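Long-range contacts in phenyl-3-pyruvate decarboxylase (Azospirillum brasilense, PDB 2NXW), which decarboxylates indole-3-pyruvate and phenylpyruvate to the corresponding aldehydes, using thiamine diphosphate and a magnesium ion, in a step of auxin biosynthesis: residues 370-375 / 514-519; 510-515 / 537-542; 404-409 / 544-549; 362-367 / 382-387; 394-399 / 413-418. All coordinates share one frame; numbering follows the deposited sequence.

Overall arrangement
All five contacts belong to the C-terminal part, whose parallel sheet runs 415-416, 395-398, 443-448, 470-475, 534-539, 509-513. Contact 5 pairs two strands at one edge and contact 2 two at the other, centres about 21 Å apart. Contacts 1 and 4 tie the loop before helix 376-388 to the start of helix 516-528 and to helix 376-388 itself; contact 1 shares Arg514 and Thr515 with contact 2. Contact 3, its centre about 14 Å from those of contacts 4 and 5, brings the last helix, 547-558, onto helix 402-407. Contact 5 is nested within the loop contact 1 closes. Together they tie loop and last helix to the cofactor-binding domain, contacts 3 and 5 lying nearest thiamine diphosphate.

Contact 1. Residues 370-375 / 514-519; sequences DGEPIA and RTRAEL
The backbones of 370-375 and 514-519 run close at two points, Asp370 with Ala517 and Pro373 with Thr515, and two hydrogen bonds join them: Ala517 N to Asp370 O at 2.9 Å, and Arg516 N to Glu372 O at 3.0 Å. Both donors lie in the first turn of helix 516-528, whose N-cap Thr515 forms a capping box with Glu518. The Arg516 side chain, bent at chi3 (-71°), grips the Asp370 carboxylate side-on: NE reaches OD1 at 3.0 Å, within the guanidinium plane, and NH2 reaches the syn lone pair of OD2 at 2.9 Å. Asp370 OD1 also accepts Glu372 N at 3.0 Å in an Asx turn; this donor and Arg516 NE approach from opposite faces of the carboxylate. Glu372 CB lies over one face of the guanidinium. An alanine in place of Arg516 would probably leave the Asp370 carboxylate without its charge partner and set it freer to turn. Farther along, Ile374 CD1 packs on Leu519 CB at 4.0 Å, while a water accepts from Ile374 N and donates to Arg514 O. Loop carbonyls thus satisfy amides at the start of the helix, and the paired charges of Asp370 and Arg516 join the loop to it at the protein surface.

Contact 2. Residues 510-515 / 537-542; sequences GVRVRT and EAMIPR
Arg512 and Glu537 lie side by side and meet through two hydrogen bonds of one salt bridge. The arginine NE reaches Glu537 OE1 at 3.0 Å in a nearly straight bond (174°), and NH2 reaches Glu537 OE2 at 2.9 Å. Both oxygens are approached from above the carboxylate plane, the two flat groups being turned 65° against each other. Asn475 and the backbone amides of Phe499 and Ala500 also bind this buried carboxylate, so its negative charge is probably stabilised by several donors at once, and Asp496 is a second acid for Arg512 NH2. Met539, bent at chi2 and chi3, folds its CE over the centre of the Arg512 guanidinium, 3.7 Å above the plane, with SD 3.5 Å from Arg512 NE. Beneath these groups run the paired strands of a beta-alpha-beta unit, 509-513 and 534-539, connected by helix 516-528; the strand pieces 510-513 and 537-539 run 11° from parallel. Glu537 N bonds to Val511 O, Val513 N to Glu537 O, and Met539 N to Val513 O at 3.0 Å. On the sheet face away from the salt bridge, Val513 CG2 touches Ala538 CB at 4.1 Å, where helices 516-528 and 376-388 close over the pair. Past the end of strand 509-513 the contact thins. The extended Arg514 chain reaches into an exposed position, with Met539 CG against one guanidinium face near its rim, 3.8 Å above the plane. There the backbones have parted, and the water on Arg514 O also donates to Met539 O, bridging the two.

Contact 3. Residues 404-409 / 544-549; sequences LFTAMD and VLSDTL
Leu549 CD1 sits almost squarely over the centre of the Phe405 ring, 3.9 Å from the centroid and 7° off its normal, a CH-pi contact. Leu549 CB lies 3.9 Å from Phe405 CG, and Thr548 CG2 approaches Phe405 CD1 obliquely at 3.8 Å. Beside them Ser546 OG comes to 3.3 Å from Phe405 CB, and Ser546 CB to 3.4 Å from Thr406 OG1. This is the N-terminal start of helix 547-558 meeting helix 402-407, which lies in the thiamine diphosphate-binding region; the Leu549 side chain is about 6 Å from the cofactor. With an alanine at Phe405, Leu549 would probably lose the ring face it packs on, opening a gap between the helices. Ser546 is the N-cap: its OG, set between backbone N and carbonyl carbon (chi1 66°), accepts from Leu549 N at 3.0 Å and also bonds to Asp402 OD1, while the backbone O of Asp402 takes Thr406 OG1. Two waters span the polar side. One donates to Phe405 O and Asp409 OD2 and accepts from Thr548 N, while the other donates to Asp409 OD1 and lies 2.8 Å from Thr548 OG1. Outside the two segments, Phe305 and Phe552 also meet the Phe405 ring edge-to-face.

Contact 4. Residues 362-367 / 382-387; sequences AYPTGL and AVNDRV
Ala382 opens the helical side of the contact, its CB meeting Leu367 CD2 at 3.9 Å; the leucine CG stands anti to its own backbone N (chi1 167°), which carries the branch toward the helix. Lys520 and Leu523 of helix 516-528 border this apolar patch, touching Leu367 and Ala382 respectively. Two residues on, Asn384 points at the loop and gives its ND2 to Pro364 O at 2.9 Å, with the acceptor lying in the plane of the amide. The same nitrogen is 3.6 Å from Pro364 CD and 3.7 Å from Tyr363 CB, and the tyrosine ring stands 78° from the amide plane. Both ends of this buried amide are also held from the segment after helix 402-407: OD1 accepts from Ile411 N, and ND2 donates to Asp409 O as well. Asp385 follows, its carboxylate spanning two consecutive amides of the loop. Gly366 N bonds to OD1 at 2.8 Å and Leu367 N to OD2, also at 2.8 Å, each on the syn lone pair of its oxygen, the two bonds being close to straight. Gly366 itself has a positive phi, which turns the chain so that its amide and the next face one carboxylate. Arg381 further ties the loop to helix 376-388 by donating to Thr365 O. Side chains of the helix thus supply both donor and acceptors to the backbone of a segment with no regular structure of its own, and the two N-H dipoles are likely to stabilise the negative charge of Asp385 and to hold its carboxylate against rotation.

Contact 5. Residues 394-399 / 413-418; sequences LLIAAD and AGLMAP
Strand 415-416 forms one edge of the parallel sheet of the C-terminal domain, and Ile396 and Ala397 of its neighbour 395-398 pair with Leu415 and Met416. The segments run only 8° apart. Ile396 N donates to Gly414 O, Met416 N to Ile396 O at 2.8 Å, and Ala398 N to Met416 O at 2.9 Å. Before the regular pairing, Ala413 N also bonds to Leu394 O. On the face carrying Ile396 and Leu415, Leu415 CD1 crosses to Ile396 CG2 at 3.7 Å and also approaches Ala398 CB at 4.2 Å. Helix 402-407 connects the two strands in a beta-alpha-beta crossover and packs on this face, with Ala407 on Leu415 and Leu404 on Ala417. On the other face Met416 extends with CG anti to the backbone N (chi1 -170°) and bends at chi3, bringing CE to 4.3 Å from Leu395 CD2; Ala77 and Arg80 of helix 68-82 lie against it. The Leu395 side chain runs along Gly414, where a side chain would collide with Leu395 CD1. At the C-terminal end Ala398 CB meets Ala417 CB at 3.9 Å, and Pro418 CD comes to 3.2 Å from Ala398 O, a buried carbonyl with no hydrogen-bond partner in the model. Asp399, about 6 Å from thiamine diphosphate, turns from the neighbouring strand and takes Gly425 N and Gly427 N on its two oxygens.

Contact 1. Residues 370-375 / 514-519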
# COMPACT_ATOMS: atom_id res chain seq x y z
N ASP A 370 5.95 11.68 56.89
CA ASP A 370 4.91 11.47 57.88
C ASP A 370 3.95 10.33 57.54
O ASP A 370 4.23 9.50 56.68
CB ASP A 370 4.12 12.76 58.07
CG ASP A 370 3.53 13.27 56.78
OD1 ASP A 370 3.26 12.42 55.89
OD2 ASP A 370 3.34 14.50 56.65
N GLY A 371 2.80 10.32 58.20
CA GLY A 371 1.83 9.26 57.97
C GLY A 371 0.87 9.42 56.80
O GLY A 371 -0.04 8.61 56.64
N GLU A 372 1.06 10.45 55.98
CA GLU A 372 0.19 10.66 54.83
C GLU A 372 0.51 9.69 53.69
O GLU A 372 1.62 9.16 53.60
CB GLU A 372 0.35 12.08 54.29
CG GLU A 372 -0.14 13.18 55.22
CD GLU A 372 -1.62 13.06 55.56
OE1 GLU A 372 -2.41 12.66 54.68
OE2 GLU A 372 -1.98 13.38 56.71
N PRO A 373 -0.47 9.44 52.81
CA PRO A 373 -0.23 8.53 51.69
C PRO A 373 0.80 9.14 50.73
O PRO A 373 1.12 10.33 50.81
CB PRO A 373 -1.62 8.37 51.05
CG PRO A 373 -2.34 9.63 51.47
CD PRO A 373 -1.89 9.81 52.89
N ILE A 374 1.31 8.32 49.83
CA ILE A 374 2.32 8.74 48.88
C ILE A 374 1.74 9.25 47.57
O ILE A 374 0.82 8.64 47.01
CB ILE A 374 3.26 7.56 48.58
CG1 ILE A 374 3.95 7.11 49.86
CG2 ILE A 374 4.30 7.95 47.52
CD1 ILE A 374 4.47 5.68 49.76
N ALA A 375 2.29 10.36 47.08
CA ALA A 375 1.91 10.91 45.79
C ALA A 375 3.18 10.87 44.94
O ALA A 375 4.28 10.82 45.48
CB ALA A 375 1.42 12.35 45.95
N ARG A 514 3.37 2.51 52.19
CA ARG A 514 2.11 3.25 52.05
C ARG A 514 2.17 4.70 52.52
O ARG A 514 1.38 5.53 52.07
CB ARG A 514 0.99 2.54 52.79
CG ARG A 514 0.57 1.23 52.16
CD ARG A 514 -0.67 0.65 52.84
NE ARG A 514 -1.15 -0.54 52.16
CZ ARG A 514 -1.86 -0.52 51.03
NH1 ARG A 514 -2.18 0.64 50.47
NH2 ARG A 514 -2.23 -1.66 50.47
N THR A 515 3.08 5.01 53.45
CA THR A 515 3.19 6.38 53.94
C THR A 515 4.48 7.05 53.51
O THR A 515 5.45 6.38 53.10
CB THR A 515 3.14 6.44 55.47
OG1 THR A 515 4.31 5.81 56.02
CG2 THR A 515 1.91 5.72 55.99
N ARG A 516 4.50 8.37 53.59
CA ARG A 516 5.68 9.11 53.21
C ARG A 516 6.87 8.75 54.10
O ARG A 516 8.01 8.70 53.62
CB ARG A 516 5.39 10.60 53.23
CG ARG A 516 4.35 10.98 52.18
CD ARG A 516 4.26 12.46 51.90
NE ARG A 516 3.66 13.22 53.00
CZ ARG A 516 3.12 14.43 52.84
NH1 ARG A 516 3.10 15.00 51.64
NH2 ARG A 516 2.62 15.07 53.90
N ALA A 517 6.62 8.49 55.37
CA ALA A 517 7.70 8.11 56.28
C ALA A 517 8.27 6.76 55.86
O ALA A 517 9.49 6.57 55.84
CB ALA A 517 7.20 8.05 57.72
N GLU A 518 7.40 5.82 55.48
CA GLU A 518 7.86 4.50 55.05
C GLU A 518 8.66 4.63 53.76
O GLU A 518 9.66 3.94 53.57
CB GLU A 518 6.68 3.56 54.86
CG GLU A 518 6.00 3.20 56.17
CD GLU A 518 4.69 2.46 55.97
OE1 GLU A 518 4.14 2.45 54.84
OE2 GLU A 518 4.18 1.90 56.96
N LEU A 519 8.22 5.50 52.86
CA LEU A 519 8.94 5.71 51.62
C LEU A 519 10.36 6.22 51.88
O LEU A 519 11.33 5.74 51.29
CB LEU A 519 8.19 6.72 50.74
CG LEU A 519 8.93 7.29 49.52
CD1 LEU A 519 9.16 6.22 48.48
CD2 LEU A 519 8.09 8.43 48.94
O HOH W 1 0.05 5.74 49.80

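Contact 2. Residues 510-515 / 537-542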
# COMPACT_ATOMS: atom_id res chain seq x y z
N GLY A 510 12.24 -6.81 48.47
CA GLY A 510 11.11 -5.96 48.18
C GLY A 510 10.44 -5.46 49.44
O GLY A 510 10.44 -6.14 50.47
N VAL A 511 9.89 -4.26 49.35
CA VAL A 511 9.16 -3.69 50.46
C VAL A 511 8.00 -2.86 49.92
O VAL A 511 8.16 -2.09 48.97
CB VAL A 511 10.07 -2.81 51.38
CG1 VAL A 511 10.66 -1.66 50.62
CG2 VAL A 511 9.27 -2.32 52.58
N ARG A 512 6.82 -3.04 50.51
CA ARG A 512 5.65 -2.27 50.11
C ARG A 512 5.53 -1.12 51.11
O ARG A 512 5.55 -1.34 52.33
CB ARG A 512 4.38 -3.13 50.17
CG ARG A 512 3.09 -2.33 50.02
CD ARG A 512 1.85 -3.22 49.94
NE ARG A 512 1.70 -3.81 48.61
CZ ARG A 512 0.56 -4.27 48.11
NH1 ARG A 512 -0.55 -4.23 48.85
NH2 ARG A 512 0.49 -4.67 46.86
N VAL A 513 5.43 0.10 50.60
CA VAL A 513 5.32 1.27 51.45
C VAL A 513 4.03 2.03 51.14
O VAL A 513 3.64 2.14 49.97
CB VAL A 513 6.56 2.21 51.31
CG1 VAL A 513 7.82 1.49 51.79
CG2 VAL A 513 6.74 2.66 49.86
N ARG A 514 3.37 2.51 52.19
CA ARG A 514 2.11 3.25 52.05
C ARG A 514 2.17 4.70 52.52
O ARG A 514 1.38 5.53 52.07
CB ARG A 514 0.99 2.54 52.79
CG ARG A 514 0.57 1.23 52.16
CD ARG A 514 -0.67 0.65 52.84
NE ARG A 514 -1.15 -0.54 52.16
CZ ARG A 514 -1.86 -0.52 51.03
NH1 ARG A 514 -2.18 0.64 50.47
NH2 ARG A 514 -2.23 -1.66 50.47
N THR A 515 3.08 5.01 53.45
CA THR A 515 3.19 6.38 53.94
C THR A 515 4.48 7.05 53.51
O THR A 515 5.45 6.38 53.10
CB THR A 515 3.14 6.44 55.47
OG1 THR A 515 4.31 5.81 56.02
CG2 THR A 515 1.91 5.72 55.99
N GLU A 537 7.90 -0.90 46.45
CA GLU A 537 6.55 -0.86 45.89
C GLU A 537 5.80 0.25 46.61
O GLU A 537 5.35 0.06 47.75
CB GLU A 537 5.87 -2.21 46.10
CG GLU A 537 4.46 -2.25 45.54
CD GLU A 537 3.71 -3.51 45.90
OE1 GLU A 537 4.09 -4.19 46.88
OE2 GLU A 537 2.72 -3.81 45.20
N ALA A 538 5.67 1.39 45.95
CA ALA A 538 5.01 2.55 46.53
C ALA A 538 3.54 2.58 46.18
O ALA A 538 3.19 2.74 45.01
CB ALA A 538 5.68 3.83 46.04
N MET A 539 2.68 2.41 47.18
CA MET A 539 1.24 2.44 46.95
C MET A 539 0.81 3.90 46.77
O MET A 539 1.14 4.76 47.58
CB MET A 539 0.51 1.80 48.12
CG MET A 539 1.03 0.40 48.50
SD MET A 539 1.16 -0.73 47.06
CE MET A 539 -0.59 -1.00 46.72
N ILE A 540 0.09 4.17 45.69
CA ILE A 540 -0.37 5.52 45.38
C ILE A 540 -1.85 5.47 45.05
O ILE A 540 -2.29 4.58 44.33
CB ILE A 540 0.38 6.05 44.13
CG1 ILE A 540 1.89 6.05 44.40
CG2 ILE A 540 -0.11 7.46 43.76
CD1 ILE A 540 2.72 6.39 43.15
N PRO A 541 -2.64 6.42 45.58
CA PRO A 541 -4.07 6.37 45.26
C PRO A 541 -4.35 6.74 43.79
O PRO A 541 -3.56 7.45 43.15
CB PRO A 541 -4.69 7.42 46.19
CG PRO A 541 -3.69 7.58 47.30
CD PRO A 541 -2.35 7.45 46.60
N ARG A 542 -5.46 6.24 43.26
CA ARG A 542 -5.86 6.61 41.91
C ARG A 542 -6.24 8.09 41.94
O ARG A 542 -6.69 8.61 42.98
CB ARG A 542 -7.06 5.78 41.47
CG ARG A 542 -6.75 4.32 41.30
CD ARG A 542 -8.00 3.53 41.04
NE ARG A 542 -7.74 2.10 40.96
CZ ARG A 542 -8.65 1.16 41.16
NH1 ARG A 542 -9.90 1.51 41.45
NH2 ARG A 542 -8.31 -0.11 41.12
O HOH W 1 0.05 5.74 49.80

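Contact 3. Residues 404-409 / 544-549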
# COMPACT_ATOMS: atom_id res chain seq x y z
N LEU A 404 7.35 8.25 34.23
CA LEU A 404 8.17 9.08 33.35
C LEU A 404 7.92 10.57 33.64
O LEU A 404 8.85 11.36 33.70
CB LEU A 404 7.84 8.80 31.88
CG LEU A 404 8.51 9.72 30.87
CD1 LEU A 404 10.02 9.78 31.10
CD2 LEU A 404 8.19 9.23 29.48
N PHE A 405 6.65 10.94 33.79
CA PHE A 405 6.32 12.32 34.08
C PHE A 405 6.90 12.76 35.43
O PHE A 405 7.29 13.91 35.60
CB PHE A 405 4.79 12.49 34.04
CG PHE A 405 4.23 12.45 32.65
CD1 PHE A 405 3.88 13.62 31.99
CD2 PHE A 405 4.08 11.24 31.98
CE1 PHE A 405 3.39 13.59 30.68
CE2 PHE A 405 3.60 11.20 30.66
CZ PHE A 405 3.25 12.38 30.01
N THR A 406 6.99 11.82 36.37
CA THR A 406 7.56 12.10 37.68
C THR A 406 9.08 12.21 37.57
O THR A 406 9.70 13.08 38.20
CB THR A 406 7.24 10.98 38.66
OG1 THR A 406 5.81 10.80 38.72
CG2 THR A 406 7.74 11.34 40.05
N ALA A 407 9.69 11.35 36.75
CA ALA A 407 11.14 11.37 36.56
C ALA A 407 11.63 12.69 35.98
O ALA A 407 12.78 13.07 36.21
CB ALA A 407 11.57 10.20 35.67
N MET A 408 10.77 13.39 35.25
CA MET A 408 11.17 14.68 34.69
C MET A 408 11.55 15.64 35.81
O MET A 408 12.30 16.59 35.58
CB MET A 408 10.02 15.29 33.86
CG MET A 408 9.67 14.54 32.58
SD MET A 408 11.04 14.50 31.40
CE MET A 408 11.11 16.21 30.91
N ASP A 409 11.04 15.40 37.02
CA ASP A 409 11.34 16.25 38.16
C ASP A 409 12.32 15.64 39.15
O ASP A 409 12.42 16.06 40.30
CB ASP A 409 10.04 16.65 38.88
CG ASP A 409 9.25 17.68 38.10
OD1 ASP A 409 9.88 18.48 37.38
OD2 ASP A 409 8.01 17.70 38.22
N VAL A 544 -4.19 10.57 41.72
CA VAL A 544 -3.07 11.38 42.22
C VAL A 544 -1.97 11.31 41.18
O VAL A 544 -1.42 10.24 40.92
CB VAL A 544 -2.60 10.85 43.58
CG1 VAL A 544 -1.50 11.74 44.15
CG2 VAL A 544 -3.79 10.80 44.55
N LEU A 545 -1.66 12.46 40.59
CA LEU A 545 -0.69 12.55 39.50
C LEU A 545 0.51 13.43 39.79
O LEU A 545 0.47 14.30 40.66
CB LEU A 545 -1.39 13.13 38.26
CG LEU A 545 -2.78 12.58 37.95
CD1 LEU A 545 -3.37 13.34 36.77
CD2 LEU A 545 -2.69 11.10 37.65
N SER A 546 1.58 13.22 39.03
CA SER A 546 2.76 14.06 39.15
C SER A 546 2.35 15.45 38.64
O SER A 546 1.37 15.58 37.91
CB SER A 546 3.89 13.53 38.26
OG SER A 546 3.56 13.63 36.88
N ASP A 547 3.10 16.48 39.00
CA ASP A 547 2.76 17.82 38.51
C ASP A 547 2.86 17.91 36.99
O ASP A 547 2.06 18.58 36.32
CB ASP A 547 3.67 18.88 39.14
CG ASP A 547 3.43 19.06 40.64
OD1 ASP A 547 2.45 18.51 41.19
OD2 ASP A 547 4.25 19.76 41.27
N THR A 548 3.85 17.24 36.41
CA THR A 548 4.02 17.29 34.97
C THR A 548 2.87 16.59 34.24
O THR A 548 2.40 17.08 33.21
CB THR A 548 5.39 16.69 34.56
OG1 THR A 548 6.42 17.38 35.28
CG2 THR A 548 5.63 16.83 33.07
N LEU A 549 2.41 15.46 34.76
CA LEU A 549 1.29 14.79 34.10
C LEU A 549 0.04 15.64 34.27
O LEU A 549 -0.76 15.75 33.36
CB LEU A 549 1.07 13.38 34.66
CG LEU A 549 -0.12 12.62 34.05
CD1 LEU A 549 0.01 12.55 32.52
CD2 LEU A 549 -0.20 11.22 34.64
O HOH W 2 6.33 15.80 37.53
O HOH W 3 8.79 18.81 34.83

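Contact 4. Residues 362-367 / 382-387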
# COMPACT_ATOMS: atom_id res chain seq x y z
N ALA A 362 13.58 24.21 38.88
CA ALA A 362 13.59 24.00 40.32
C ALA A 362 13.07 22.61 40.65
O ALA A 362 11.90 22.30 40.42
CB ALA A 362 12.74 25.06 41.00
N TYR A 363 13.95 21.77 41.18
CA TYR A 363 13.59 20.41 41.55
C TYR A 363 12.91 20.38 42.90
O TYR A 363 13.33 21.05 43.84
CB TYR A 363 14.84 19.53 41.60
CG TYR A 363 15.41 19.22 40.24
CD1 TYR A 363 14.85 18.22 39.45
CD2 TYR A 363 16.49 19.94 39.73
CE1 TYR A 363 15.35 17.94 38.18
CE2 TYR A 363 16.99 19.67 38.46
CZ TYR A 363 16.41 18.67 37.69
OH TYR A 363 16.89 18.40 36.44
N PRO A 364 11.83 19.60 43.02
CA PRO A 364 11.09 19.50 44.28
C PRO A 364 11.92 18.81 45.37
O PRO A 364 12.52 17.76 45.14
CB PRO A 364 9.86 18.69 43.89
CG PRO A 364 10.36 17.82 42.78
CD PRO A 364 11.21 18.77 41.97
N THR A 365 11.93 19.42 46.55
CA THR A 365 12.66 18.87 47.68
C THR A 365 11.81 18.99 48.93
O THR A 365 10.69 19.51 48.88
CB THR A 365 13.97 19.64 47.91
OG1 THR A 365 13.68 21.03 48.10
CG2 THR A 365 14.91 19.48 46.71
N GLY A 366 12.33 18.49 50.05
CA GLY A 366 11.60 18.60 51.30
C GLY A 366 10.48 17.61 51.52
O GLY A 366 9.35 18.00 51.82
N LEU A 367 10.78 16.32 51.37
CA LEU A 367 9.77 15.30 51.59
C LEU A 367 9.28 15.38 53.03
O LEU A 367 10.09 15.44 53.96
CB LEU A 367 10.35 13.90 51.35
CG LEU A 367 9.49 12.74 51.84
CD1 LEU A 367 8.28 12.56 50.93
CD2 LEU A 367 10.33 11.46 51.86
N ALA A 382 11.73 12.53 47.58
CA ALA A 382 12.57 11.58 48.33
C ALA A 382 13.90 11.38 47.63
O ALA A 382 14.96 11.41 48.26
CB ALA A 382 11.85 10.25 48.48
N VAL A 383 13.84 11.18 46.32
CA VAL A 383 15.04 10.97 45.52
C VAL A 383 15.91 12.22 45.53
O VAL A 383 17.11 12.14 45.77
CB VAL A 383 14.64 10.61 44.05
CG1 VAL A 383 15.82 10.79 43.08
CG2 VAL A 383 14.12 9.17 44.01
N ASN A 384 15.30 13.38 45.32
CA ASN A 384 16.05 14.63 45.28
C ASN A 384 16.67 14.99 46.62
O ASN A 384 17.78 15.53 46.64
CB ASN A 384 15.16 15.77 44.77
CG ASN A 384 14.73 15.57 43.33
OD1 ASN A 384 15.33 14.79 42.59
ND2 ASN A 384 13.68 16.29 42.92
N ASP A 385 15.98 14.72 47.72
CA ASP A 385 16.53 15.03 49.03
C ASP A 385 17.82 14.24 49.25
O ASP A 385 18.79 14.76 49.80
CB ASP A 385 15.54 14.71 50.16
CG ASP A 385 14.43 15.75 50.30
OD1 ASP A 385 14.58 16.86 49.74
OD2 ASP A 385 13.43 15.44 50.98
N ARG A 386 17.84 12.98 48.82
CA ARG A 386 19.05 12.19 49.00
C ARG A 386 20.21 12.80 48.24
O ARG A 386 21.33 12.89 48.75
CB ARG A 386 18.84 10.75 48.54
CG ARG A 386 18.19 9.86 49.57
CD ARG A 386 18.34 8.38 49.19
NE ARG A 386 19.75 8.00 49.01
CZ ARG A 386 20.55 7.58 49.99
NH1 ARG A 386 20.09 7.46 51.23
NH2 ARG A 386 21.82 7.27 49.72
N VAL A 387 19.95 13.24 47.02
CA VAL A 387 20.98 13.85 46.20
C VAL A 387 21.48 15.14 46.84
O VAL A 387 22.69 15.37 46.93
CB VAL A 387 20.46 14.14 44.78
CG1 VAL A 387 21.49 14.96 44.00
CG2 VAL A 387 20.21 12.82 44.06

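Contact 5. Residues 394-399 / 413-418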
# COMPACT_ATOMS: atom_id res chain seq x y z
N LEU A 394 21.98 8.95 40.34
CA LEU A 394 22.05 7.75 39.51
C LEU A 394 21.37 8.05 38.18
O LEU A 394 20.53 8.96 38.08
CB LEU A 394 21.29 6.58 40.16
CG LEU A 394 21.72 6.07 41.54
CD1 LEU A 394 21.00 4.76 41.83
CD2 LEU A 394 23.24 5.87 41.56
N LEU A 395 21.74 7.30 37.15
CA LEU A 395 21.06 7.44 35.87
C LEU A 395 19.71 6.76 36.11
O LEU A 395 19.63 5.75 36.80
CB LEU A 395 21.83 6.73 34.75
CG LEU A 395 21.09 6.71 33.40
CD1 LEU A 395 22.10 6.92 32.26
CD2 LEU A 395 20.32 5.39 33.22
N ILE A 396 18.65 7.33 35.53
CA ILE A 396 17.32 6.78 35.71
C ILE A 396 16.79 6.17 34.43
O ILE A 396 16.91 6.76 33.35
CB ILE A 396 16.33 7.89 36.15
CG1 ILE A 396 16.76 8.44 37.51
CG2 ILE A 396 14.89 7.35 36.21
CD1 ILE A 396 15.95 9.67 37.98
N ALA A 397 16.23 4.97 34.55
CA ALA A 397 15.59 4.30 33.42
C ALA A 397 14.11 4.36 33.79
O ALA A 397 13.71 3.95 34.89
CB ALA A 397 16.05 2.86 33.30
N ALA A 398 13.28 4.88 32.90
CA ALA A 398 11.87 4.98 33.20
C ALA A 398 11.03 4.30 32.14
O ALA A 398 11.39 4.26 30.96
CB ALA A 398 11.46 6.45 33.30
N ASP A 399 9.90 3.73 32.57
CA ASP A 399 8.97 3.11 31.64
C ASP A 399 8.01 4.23 31.22
O ASP A 399 8.21 5.40 31.59
CB ASP A 399 8.18 1.99 32.34
CG ASP A 399 7.81 0.87 31.38
OD1 ASP A 399 7.01 1.13 30.46
OD2 ASP A 399 8.31 -0.26 31.55
N ALA A 413 21.57 11.44 36.57
CA ALA A 413 22.86 11.38 35.89
C ALA A 413 22.50 10.79 34.53
O ALA A 413 23.19 9.90 34.01
CB ALA A 413 23.83 10.46 36.64
N GLY A 414 21.41 11.29 33.97
CA GLY A 414 20.91 10.82 32.70
C GLY A 414 19.53 10.20 32.92
O GLY A 414 19.25 9.67 33.99
N LEU A 415 18.68 10.29 31.90
CA LEU A 415 17.33 9.73 31.94
C LEU A 415 17.12 8.99 30.63
O LEU A 415 17.26 9.56 29.54
CB LEU A 415 16.28 10.84 32.07
CG LEU A 415 14.81 10.39 31.98
CD1 LEU A 415 14.50 9.37 33.09
CD2 LEU A 415 13.89 11.61 32.11
N MET A 416 16.78 7.71 30.73
CA MET A 416 16.56 6.86 29.57
C MET A 416 15.11 6.41 29.62
O MET A 416 14.69 5.77 30.58
CB MET A 416 17.50 5.67 29.70
CG MET A 416 17.62 4.79 28.52
SD MET A 416 18.69 3.45 29.05
CE MET A 416 20.28 4.24 29.07
N ALA A 417 14.32 6.74 28.59
CA ALA A 417 12.91 6.36 28.62
C ALA A 417 12.32 6.45 27.23
O ALA A 417 12.89 7.09 26.35
CB ALA A 417 12.15 7.31 29.56
N PRO A 418 11.16 5.81 27.01
CA PRO A 418 10.52 5.85 25.69
C PRO A 418 9.71 7.15 25.57
O PRO A 418 8.49 7.13 25.35
CB PRO A 418 9.66 4.59 25.69
CG PRO A 418 9.24 4.48 27.12
CD PRO A 418 10.49 4.84 27.90